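Local coordinates for cytochrome C2 (Rhodobacter sphaeroides, PDB 1CXC), which carries electrons with a bound heme c, serving mainly as the donor to oxidized bacteriochlorophyll in the photosynthesis of purple non-sulfur bacteria, at residues I21-D24 against S25-I29; V44-A48 against G49-D53; Y57-G60 against M61-A64. One frame throughout, in Å; residues are numbered along the deposited sequence.

In the fold
From the N terminus, contact 1 comes first: the hairpin formed by I21-D24 and S25-I29 folds back at the surface and lies against helix 107-120. Contact 2 follows in the long loop between strand 28-30 and helix 59-66, where a beta turn at T47-T50 bends V44-A48 into G49-D53 beside one heme propionate. Contact 3 leads from Y57 and the N-cap G58 into helix 59-66 and joins its first turn to the heme propionates. The three lie in series, none nested in another. Contact 1 stands apart, its nearest atoms about 7 Å from contact 2 and about 13 Å from contact 3. Contacts 2 and 3 touch, with Y57 meeting G49 and Q51, and share the heme.

Contact 1 of 3, residues I21-D24 against S25-I29; sequences IVDD and SGTTI
V22 and T28 face each other as an antiparallel non-hydrogen-bonded pair, their CA atoms 4.3 Å apart, while I21-D24 and S25-I29 run in nearly opposite directions around a type I turn from D23 to G26. Backbone bonds flank the pair: I29 N gives to I21 O, and D23 N gives to T27 O. The turn is closed by G26 N, which reaches D23 O at 3.2 Å from well above the carbonyl plane. V22 CA also leans on T27 O in a CA-H...O contact. Within the turn the D23 carboxylate does most of the work. With chi1 at 72°, its CG sits between the backbone N and the carbonyl carbon, which swings OD1 back over the turn. OD1 accepts three bonds: S25 N at 2.7 Å and T27 N at 3.1 Å come in from opposite faces of the carboxylate, well out of its plane, and S25 OG at 2.8 Å from the syn side. An alanine here is likely to leave the two N-H groups and the S25 hydroxyl without their common acceptor and the turn freer to move. T27 OG1 in turn gives to S25 OG. On the V22 side, CG2 meets T28 OG1 at 3.8 Å and CG1 lies against T27 O and the G26 carbonyl carbon. I21 CG2 touches I29 CG1 at 3.7 Å, and both isoleucines press on Y116. D24 turns outward to a salt bridge with R123. The arrangement is a surface beta hairpin packed against helix 107-120, its type I turn held by an Asx turn at its first residue.

Contact 2 of 3, residues V44-A48 against G49-D53; sequences VGRTA and GTQAD. With HEC (heme c), chain B.
T50 meets T47 where the chain turns back on itself, in a type II turn from T47 to T50 with G49 at its third position. The turn is the tight part. T50 OG1, set between its own backbone N and carbonyl carbon (chi1 68°), gives a hydrogen bond to T47 O at 2.7 Å, tilted out of the carbonyl plane. The methyl groups of the two threonines touch, T47 CG2 lying 3.7 Å from T50 CG2. G49 has a positive phi, and a side chain there would run into A48 O. Its backbone N is turned to the heme and bonds HEC O2A at 3.3 Å, while R46 NH1 takes the other oxygen of the same propionate, HEC O1A, at 3.1 Å. R46 runs past T50 in the opposite direction, its CG 3.9 Å from T50 OG1, and bends at chi2 and chi3 to bring the guanidinium edge to the propionate. Over one face of that group stands Q51 OE1, off toward the rim and 2.9 Å from R46 NH2, too poorly angled for a bond; NH2 gives instead to the backbone O of N39. The guanidinium and amide planes are 48° apart. Beyond Q51 the segment is looser and opens to solvent: A52 and D53 are exposed and stay clear of V44-A48, although Q51 NE2 gives to D53 OD1 in the plane of its amide. A48, by contrast, is buried against L69 and W71. A guanidinium and a backbone N-H thus grip the two oxygens of one propionate, which would probably stabilise its negative charge within a partly buried loop, with the Q51 carbonyl adding a favourable dipole beside the arginine.

Contact 3 of 3, residues Y57-G60 against M61-A64; sequences YGEG and MKEA. With HEC (heme c), chain B.
Y57 lies obliquely across M61, its ring carbon CD1 3.8 Å from M61 CG, with the two heme propionates close by. The hydroxyl reaches one of them: Y57 OH gives to HEC O1A at 2.6 Å, and the phenol oxygen of Y57 in turn accepts from Q51 N, so a single phenol joins the propionate to the preceding loop. The other propionate meets the ring at its edge, HEC O2D lying in plane 3.6 Å from CD1, and is held by the backbone of the next residue, G58 N giving to O2D at 2.9 Å. M61 starts with CG anti to its backbone N (chi1 -178°), then bends at chi2 and chi3. This carries its methyl to the heme, where CE touches both propionate arms, 3.8 Å from HEC CAA, the first carbon of one, and as far from HEC CBD, the second carbon of the other. G58 is the N-cap of helix 59-66. Its O receives K62 N in the carbonyl plane and a weak bond from M61 N; E63 N to E59 O and A64 N to G60 O carry the helical pattern on. The N-cap N-H of G58 meets the O2D propionate beside the first turn, and the nearby helix N terminus would probably help to stabilise its negative charge. On the outer side, E59 and K62 lie alongside each other, pointing the same way, in a long salt bridge of 3.8 Å between OE2 and NZ, while the extended K62 chain passes alongside the start of the Y57 side chain, CE 3.8 Å from Y57 CB. Around this turn, M61 rests on A48 and W71, Y57 packs edge-to-face with F54, and E63 and A64 touch T91 and Y90 of helix 83-91.

Contact 1 of 3, residues I21-D24 against S25-I29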
loop_
_atom_site.group_PDB
_atom_site.type_symbol
_atom_site.label_atom_id
_atom_site.label_comp_id
_atom_site.label_asym_id
_atom_site.label_seq_id
_atom_site.Cartn_x
_atom_site.Cartn_y
_atom_site.Cartn_z
ATOM N N ILE A 21 2.195 9.820 3.295
ATOM C CA ILE A 21 0.775 9.868 3.649
ATOM C C ILE A 21 0.423 11.340 3.865
ATOM O O ILE A 21 0.943 11.959 4.798
ATOM C CB ILE A 21 0.420 9.061 4.933
ATOM C CG1 ILE A 21 0.798 7.592 4.815
ATOM C CG2 ILE A 21 -1.075 9.182 5.251
ATOM C CD1 ILE A 21 0.637 6.835 6.150
ATOM N N VAL A 22 -0.095 11.988 2.826
ATOM C CA VAL A 22 -0.452 13.403 2.897
ATOM C C VAL A 22 -1.965 13.513 2.780
ATOM O O VAL A 22 -2.538 13.067 1.793
ATOM C CB VAL A 22 0.227 14.145 1.730
ATOM C CG1 VAL A 22 -0.278 15.571 1.646
ATOM C CG2 VAL A 22 1.740 14.117 1.895
ATOM N N ASP A 23 -2.644 14.257 3.646
ATOM C CA ASP A 23 -4.090 14.287 3.528
ATOM C C ASP A 23 -4.640 15.285 2.530
ATOM O O ASP A 23 -3.921 15.861 1.721
ATOM C CB ASP A 23 -4.714 14.482 4.887
ATOM C CG ASP A 23 -4.530 15.881 5.450
ATOM O OD1 ASP A 23 -4.300 16.825 4.692
ATOM O OD2 ASP A 23 -4.690 16.020 6.660
ATOM N N ASP A 24 -5.963 15.322 2.403
ATOM C CA ASP A 24 -6.562 16.189 1.419
ATOM C C ASP A 24 -6.423 17.673 1.666
ATOM O O ASP A 24 -6.637 18.452 0.741
ATOM C CB ASP A 24 -8.015 15.813 1.265
ATOM C CG ASP A 24 -8.166 14.418 0.674
ATOM O OD1 ASP A 24 -7.252 13.984 -0.025
ATOM O OD2 ASP A 24 -9.187 13.768 0.913
ATOM N N SER A 25 -5.769 18.079 2.753
ATOM C CA SER A 25 -5.585 19.501 2.997
ATOM C C SER A 25 -4.126 19.877 2.801
ATOM O O SER A 25 -3.746 21.047 2.872
ATOM C CB SER A 25 -6.032 19.858 4.407
ATOM O OG SER A 25 -5.090 19.425 5.378
ATOM N N GLY A 26 -3.324 18.896 2.386
ATOM C CA GLY A 26 -1.917 19.123 2.159
ATOM C C GLY A 26 -1.064 18.870 3.392
ATOM O O GLY A 26 0.152 19.021 3.348
ATOM N N THR A 27 -1.621 18.300 4.457
ATOM C CA THR A 27 -0.810 18.059 5.620
ATOM C C THR A 27 -0.085 16.722 5.533
ATOM O O THR A 27 -0.645 15.719 5.101
ATOM C CB THR A 27 -1.695 18.053 6.852
ATOM O OG1 THR A 27 -2.250 19.355 6.957
ATOM C CG2 THR A 27 -0.924 17.668 8.101
ATOM N N THR A 28 1.205 16.709 5.854
ATOM C CA THR A 28 1.969 15.483 5.838
ATOM C C THR A 28 1.794 14.738 7.147
ATOM O O THR A 28 2.033 15.291 8.217
ATOM C CB THR A 28 3.464 15.764 5.682
ATOM O OG1 THR A 28 3.660 16.259 4.369
ATOM C CG2 THR A 28 4.280 14.512 5.916
ATOM N N ILE A 29 1.128 13.590 7.144
ATOM C CA ILE A 29 1.012 12.869 8.388
ATOM C C ILE A 29 2.184 11.895 8.556
ATOM O O ILE A 29 2.732 11.715 9.639
ATOM C CB ILE A 29 -0.401 12.222 8.561
ATOM C CG1 ILE A 29 -0.336 10.719 8.568
ATOM C CG2 ILE A 29 -1.431 12.766 7.582
ATOM C CD1 ILE A 29 -0.520 10.176 9.990
#

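Contact 2 of 3, residues V44-A48 against G49-D53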
loop_
_atom_site.group_PDB
_atom_site.type_symbol
_atom_site.label_atom_id
_atom_site.label_comp_id
_atom_site.label_asym_id
_atom_site.label_seq_id
_atom_site.Cartn_x
_atom_site.Cartn_y
_atom_site.Cartn_z
ATOM N N VAL A 44 -7.081 2.762 2.396
ATOM C CA VAL A 44 -8.074 1.862 2.963
ATOM C C VAL A 44 -9.349 1.791 2.146
ATOM O O VAL A 44 -10.053 2.779 1.992
ATOM C CB VAL A 44 -8.371 2.255 4.420
ATOM C CG1 VAL A 44 -9.424 1.319 4.995
ATOM C CG2 VAL A 44 -7.103 2.151 5.265
ATOM N N GLY A 45 -9.609 0.633 1.520
ATOM C CA GLY A 45 -10.793 0.493 0.699
ATOM C C GLY A 45 -10.636 1.098 -0.685
ATOM O O GLY A 45 -11.499 0.938 -1.538
ATOM N N ARG A 46 -9.429 1.472 -1.089
ATOM C CA ARG A 46 -9.251 2.045 -2.401
ATOM C C ARG A 46 -8.974 0.974 -3.451
ATOM O O ARG A 46 -8.228 0.010 -3.238
ATOM C CB ARG A 46 -8.070 3.021 -2.323
ATOM C CG ARG A 46 -7.797 3.930 -3.522
ATOM C CD ARG A 46 -6.278 4.151 -3.647
ATOM N NE ARG A 46 -5.844 5.296 -2.905
ATOM C CZ ARG A 46 -4.606 5.438 -2.412
ATOM N NH1 ARG A 46 -3.512 4.945 -2.990
ATOM N NH2 ARG A 46 -4.441 6.543 -1.740
ATOM N N THR A 47 -9.530 1.171 -4.657
ATOM C CA THR A 47 -9.280 0.248 -5.753
ATOM C C THR A 47 -7.832 0.365 -6.150
ATOM O O THR A 47 -7.292 1.476 -6.274
ATOM C CB THR A 47 -10.117 0.595 -6.969
ATOM O OG1 THR A 47 -11.439 0.502 -6.501
ATOM C CG2 THR A 47 -9.872 -0.367 -8.125
ATOM N N ALA A 48 -7.179 -0.773 -6.295
ATOM C CA ALA A 48 -5.772 -0.785 -6.624
ATOM C C ALA A 48 -5.465 -0.125 -7.955
ATOM O O ALA A 48 -6.250 -0.215 -8.897
ATOM C CB ALA A 48 -5.307 -2.236 -6.668
ATOM N N GLY A 49 -4.379 0.663 -8.038
ATOM C CA GLY A 49 -4.017 1.273 -9.308
ATOM C C GLY A 49 -4.902 2.435 -9.678
ATOM O O GLY A 49 -4.878 2.859 -10.818
ATOM N N THR A 50 -5.382 3.190 -8.707
ATOM C CA THR A 50 -6.256 4.288 -9.055
ATOM C C THR A 50 -5.912 5.629 -8.415
ATOM O O THR A 50 -6.674 6.569 -8.599
ATOM C CB THR A 50 -7.749 3.957 -8.780
ATOM O OG1 THR A 50 -7.913 3.864 -7.389
ATOM C CG2 THR A 50 -8.219 2.665 -9.432
ATOM N N GLN A 51 -4.858 5.773 -7.587
ATOM C CA GLN A 51 -4.581 7.102 -7.022
ATOM C C GLN A 51 -4.478 8.099 -8.173
ATOM O O GLN A 51 -3.683 7.903 -9.092
ATOM C CB GLN A 51 -3.284 7.043 -6.210
ATOM C CG GLN A 51 -2.738 8.391 -5.757
ATOM C CD GLN A 51 -3.543 8.969 -4.619
ATOM O OE1 GLN A 51 -4.430 8.289 -4.078
ATOM N NE2 GLN A 51 -3.328 10.243 -4.272
ATOM N N ALA A 52 -5.283 9.172 -8.175
ATOM C CA ALA A 52 -5.310 10.069 -9.327
ATOM C C ALA A 52 -4.026 10.801 -9.716
ATOM O O ALA A 52 -3.700 10.943 -10.900
ATOM C CB ALA A 52 -6.394 11.123 -9.136
ATOM N N ASP A 53 -3.133 11.074 -8.783
ATOM C CA ASP A 53 -1.943 11.796 -9.176
ATOM C C ASP A 53 -0.729 10.913 -9.317
ATOM O O ASP A 53 0.390 11.387 -9.291
ATOM C CB ASP A 53 -1.654 12.891 -8.167
ATOM C CG ASP A 53 -1.431 12.365 -6.753
ATOM O OD1 ASP A 53 -1.627 11.173 -6.508
ATOM O OD2 ASP A 53 -1.466 13.192 -5.853
HETATM FE FE HEC B . 4.833 0.459 -1.905
HETATM C CHA HEC B . 2.502 0.529 -4.356
HETATM C CHB HEC B . 2.420 -0.212 0.403
HETATM C CHC HEC B . 7.227 0.212 0.535
HETATM C CHD HEC B . 7.239 1.440 -4.132
HETATM N NA HEC B . 2.879 0.173 -1.959
HETATM C C1A HEC B . 2.063 0.226 -3.079
HETATM C C2A HEC B . 0.684 -0.069 -2.729
HETATM C C3A HEC B . 0.659 -0.306 -1.397
HETATM C C4A HEC B . 2.020 -0.119 -0.925
HETATM C CMA HEC B . -0.549 -0.784 -0.603
HETATM C CAA HEC B . -0.528 -0.030 -3.647
HETATM C CBA HEC B . -1.276 1.284 -3.479
HETATM C CGA HEC B . -2.282 1.620 -4.568
HETATM O O1A HEC B . -2.353 2.770 -4.948
HETATM O O2A HEC B . -2.839 0.698 -5.154
HETATM N NB HEC B . 4.826 0.065 0.026
HETATM C C1B HEC B . 3.721 -0.110 0.847
HETATM C C2B HEC B . 4.120 -0.263 2.236
HETATM C C3B HEC B . 5.488 -0.226 2.286
HETATM C C4B HEC B . 5.912 -0.006 0.907
HETATM C CMB HEC B . 3.162 -0.441 3.421
HETATM C CAB HEC B . 6.305 -0.438 3.433
HETATM C CBB HEC B . 6.333 -1.720 4.154
HETATM N NC HEC B . 6.803 0.721 -1.835
HETATM C C1C HEC B . 7.639 0.559 -0.734
HETATM C C2C HEC B . 9.000 0.940 -1.057
HETATM C C3C HEC B . 9.005 1.285 -2.365
HETATM C C4C HEC B . 7.639 1.161 -2.837
HETATM C CMC HEC B . 10.133 1.134 -0.061
HETATM C CAC HEC B . 10.095 1.724 -3.110
HETATM C CBC HEC B . 11.320 0.950 -3.247
HETATM N ND HEC B . 4.860 0.905 -3.807
HETATM C C1D HEC B . 5.939 1.308 -4.592
HETATM C C2D HEC B . 5.549 1.472 -5.975
HETATM C C3D HEC B . 4.239 1.150 -6.056
HETATM C C4D HEC B . 3.809 0.830 -4.708
HETATM C CMD HEC B . 6.450 1.886 -7.137
HETATM C CAD HEC B . 3.467 0.870 -7.337
HETATM C CBD HEC B . 3.320 -0.632 -7.576
HETATM C CGD HEC B . 3.056 -1.028 -9.036
HETATM O O1D HEC B . 3.175 -2.203 -9.349
HETATM O O2D HEC B . 2.415 -0.266 -9.741
#

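Contact 3 of 3, residues Y57-G60 against M61-A64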
loop_
_atom_site.group_PDB
_atom_site.type_symbol
_atom_site.label_atom_id
_atom_site.label_comp_id
_atom_site.label_asym_id
_atom_site.label_seq_id
_atom_site.Cartn_x
_atom_site.Cartn_y
_atom_site.Cartn_z
ATOM N N TYR A 57 1.965 3.599 -12.109
ATOM C CA TYR A 57 1.540 2.223 -11.855
ATOM C C TYR A 57 1.954 1.270 -12.968
ATOM O O TYR A 57 2.006 1.640 -14.147
ATOM C CB TYR A 57 0.026 2.116 -11.714
ATOM C CG TYR A 57 -0.520 2.692 -10.432
ATOM C CD1 TYR A 57 -0.247 2.097 -9.208
ATOM C CD2 TYR A 57 -1.346 3.791 -10.516
ATOM C CE1 TYR A 57 -0.835 2.631 -8.071
ATOM C CE2 TYR A 57 -1.932 4.320 -9.390
ATOM C CZ TYR A 57 -1.678 3.725 -8.181
ATOM O OH TYR A 57 -2.365 4.177 -7.094
ATOM N N GLY A 58 2.242 0.021 -12.613
ATOM C CA GLY A 58 2.591 -0.966 -13.604
ATOM C C GLY A 58 1.306 -1.569 -14.168
ATOM O O GLY A 58 0.214 -1.434 -13.601
ATOM N N GLU A 59 1.404 -2.342 -15.244
ATOM C CA GLU A 59 0.209 -2.911 -15.829
ATOM C C GLU A 59 -0.364 -4.033 -14.985
ATOM O O GLU A 59 -1.579 -4.160 -14.860
ATOM C CB GLU A 59 0.509 -3.379 -17.244
ATOM C CG GLU A 59 1.129 -2.272 -18.091
ATOM C CD GLU A 59 0.442 -0.912 -17.955
ATOM O OE1 GLU A 59 -0.786 -0.863 -18.019
ATOM O OE2 GLU A 59 1.132 0.111 -17.931
ATOM N N GLY A 60 0.451 -4.679 -14.155
ATOM C CA GLY A 60 -0.104 -5.729 -13.313
ATOM C C GLY A 60 -1.029 -5.142 -12.235
ATOM O O GLY A 60 -2.067 -5.722 -11.906
ATOM N N MET A 61 -0.650 -3.986 -11.642
ATOM C CA MET A 61 -1.447 -3.354 -10.602
ATOM C C MET A 61 -2.718 -2.780 -11.191
ATOM O O MET A 61 -3.758 -2.738 -10.547
ATOM C CB MET A 61 -0.616 -2.246 -9.943
ATOM C CG MET A 61 -1.349 -1.548 -8.811
ATOM S SD MET A 61 -1.511 -2.589 -7.357
ATOM C CE MET A 61 0.068 -2.310 -6.608
ATOM N N LYS A 62 -2.631 -2.178 -12.368
ATOM C CA LYS A 62 -3.828 -1.633 -12.976
ATOM C C LYS A 62 -4.821 -2.760 -13.263
ATOM O O LYS A 62 -6.020 -2.664 -12.980
ATOM C CB LYS A 62 -3.451 -0.924 -14.262
ATOM C CG LYS A 62 -2.887 0.474 -14.055
ATOM C CD LYS A 62 -2.387 1.023 -15.392
ATOM C CE LYS A 62 -1.526 2.258 -15.163
ATOM N NZ LYS A 62 -1.027 2.819 -16.411
ATOM N N GLU A 63 -4.307 -3.880 -13.768
ATOM C CA GLU A 63 -5.112 -5.039 -14.064
ATOM C C GLU A 63 -5.842 -5.541 -12.821
ATOM O O GLU A 63 -6.951 -6.074 -12.913
ATOM C CB GLU A 63 -4.169 -6.109 -14.558
ATOM C CG GLU A 63 -4.878 -7.258 -15.242
ATOM C CD GLU A 63 -3.941 -8.382 -15.675
ATOM O OE1 GLU A 63 -2.800 -8.103 -16.061
ATOM O OE2 GLU A 63 -4.404 -9.521 -15.737
ATOM N N ALA A 64 -5.093 -5.771 -11.742
ATOM C CA ALA A 64 -5.701 -6.234 -10.513
ATOM C C ALA A 64 -6.841 -5.329 -10.070
ATOM O O ALA A 64 -7.794 -5.793 -9.450
ATOM C CB ALA A 64 -4.652 -6.244 -9.410
HETATM FE FE HEC B . 4.833 0.459 -1.905
HETATM C CHA HEC B . 2.502 0.529 -4.356
HETATM C CHB HEC B . 2.420 -0.212 0.403
HETATM C CHC HEC B . 7.227 0.212 0.535
HETATM C CHD HEC B . 7.239 1.440 -4.132
HETATM N NA HEC B . 2.879 0.173 -1.959
HETATM C C1A HEC B . 2.063 0.226 -3.079
HETATM C C2A HEC B . 0.684 -0.069 -2.729
HETATM C C3A HEC B . 0.659 -0.306 -1.397
HETATM C C4A HEC B . 2.020 -0.119 -0.925
HETATM C CMA HEC B . -0.549 -0.784 -0.603
HETATM C CAA HEC B . -0.528 -0.030 -3.647
HETATM C CBA HEC B . -1.276 1.284 -3.479
HETATM C CGA HEC B . -2.282 1.620 -4.568
HETATM O O1A HEC B . -2.353 2.770 -4.948
HETATM O O2A HEC B . -2.839 0.698 -5.154
HETATM N NB HEC B . 4.826 0.065 0.026
HETATM C C1B HEC B . 3.721 -0.110 0.847
HETATM C C2B HEC B . 4.120 -0.263 2.236
HETATM C C3B HEC B . 5.488 -0.226 2.286
HETATM C C4B HEC B . 5.912 -0.006 0.907
HETATM C CMB HEC B . 3.162 -0.441 3.421
HETATM C CAB HEC B . 6.305 -0.438 3.433
HETATM C CBB HEC B . 6.333 -1.720 4.154
HETATM N NC HEC B . 6.803 0.721 -1.835
HETATM C C1C HEC B . 7.639 0.559 -0.734
HETATM C C2C HEC B . 9.000 0.940 -1.057
HETATM C C3C HEC B . 9.005 1.285 -2.365
HETATM C C4C HEC B . 7.639 1.161 -2.837
HETATM C CMC HEC B . 10.133 1.134 -0.061
HETATM C CAC HEC B . 10.095 1.724 -3.110
HETATM C CBC HEC B . 11.320 0.950 -3.247
HETATM N ND HEC B . 4.860 0.905 -3.807
HETATM C C1D HEC B . 5.939 1.308 -4.592
HETATM C C2D HEC B . 5.549 1.472 -5.975
HETATM C C3D HEC B . 4.239 1.150 -6.056
HETATM C C4D HEC B . 3.809 0.830 -4.708
HETATM C CMD HEC B . 6.450 1.886 -7.137
HETATM C CAD HEC B . 3.467 0.870 -7.337
HETATM C CBD HEC B . 3.320 -0.632 -7.576
HETATM C CGD HEC B . 3.056 -1.028 -9.036
HETATM O O1D HEC B . 3.175 -2.203 -9.349
HETATM O O2D HEC B . 2.415 -0.266 -9.741
#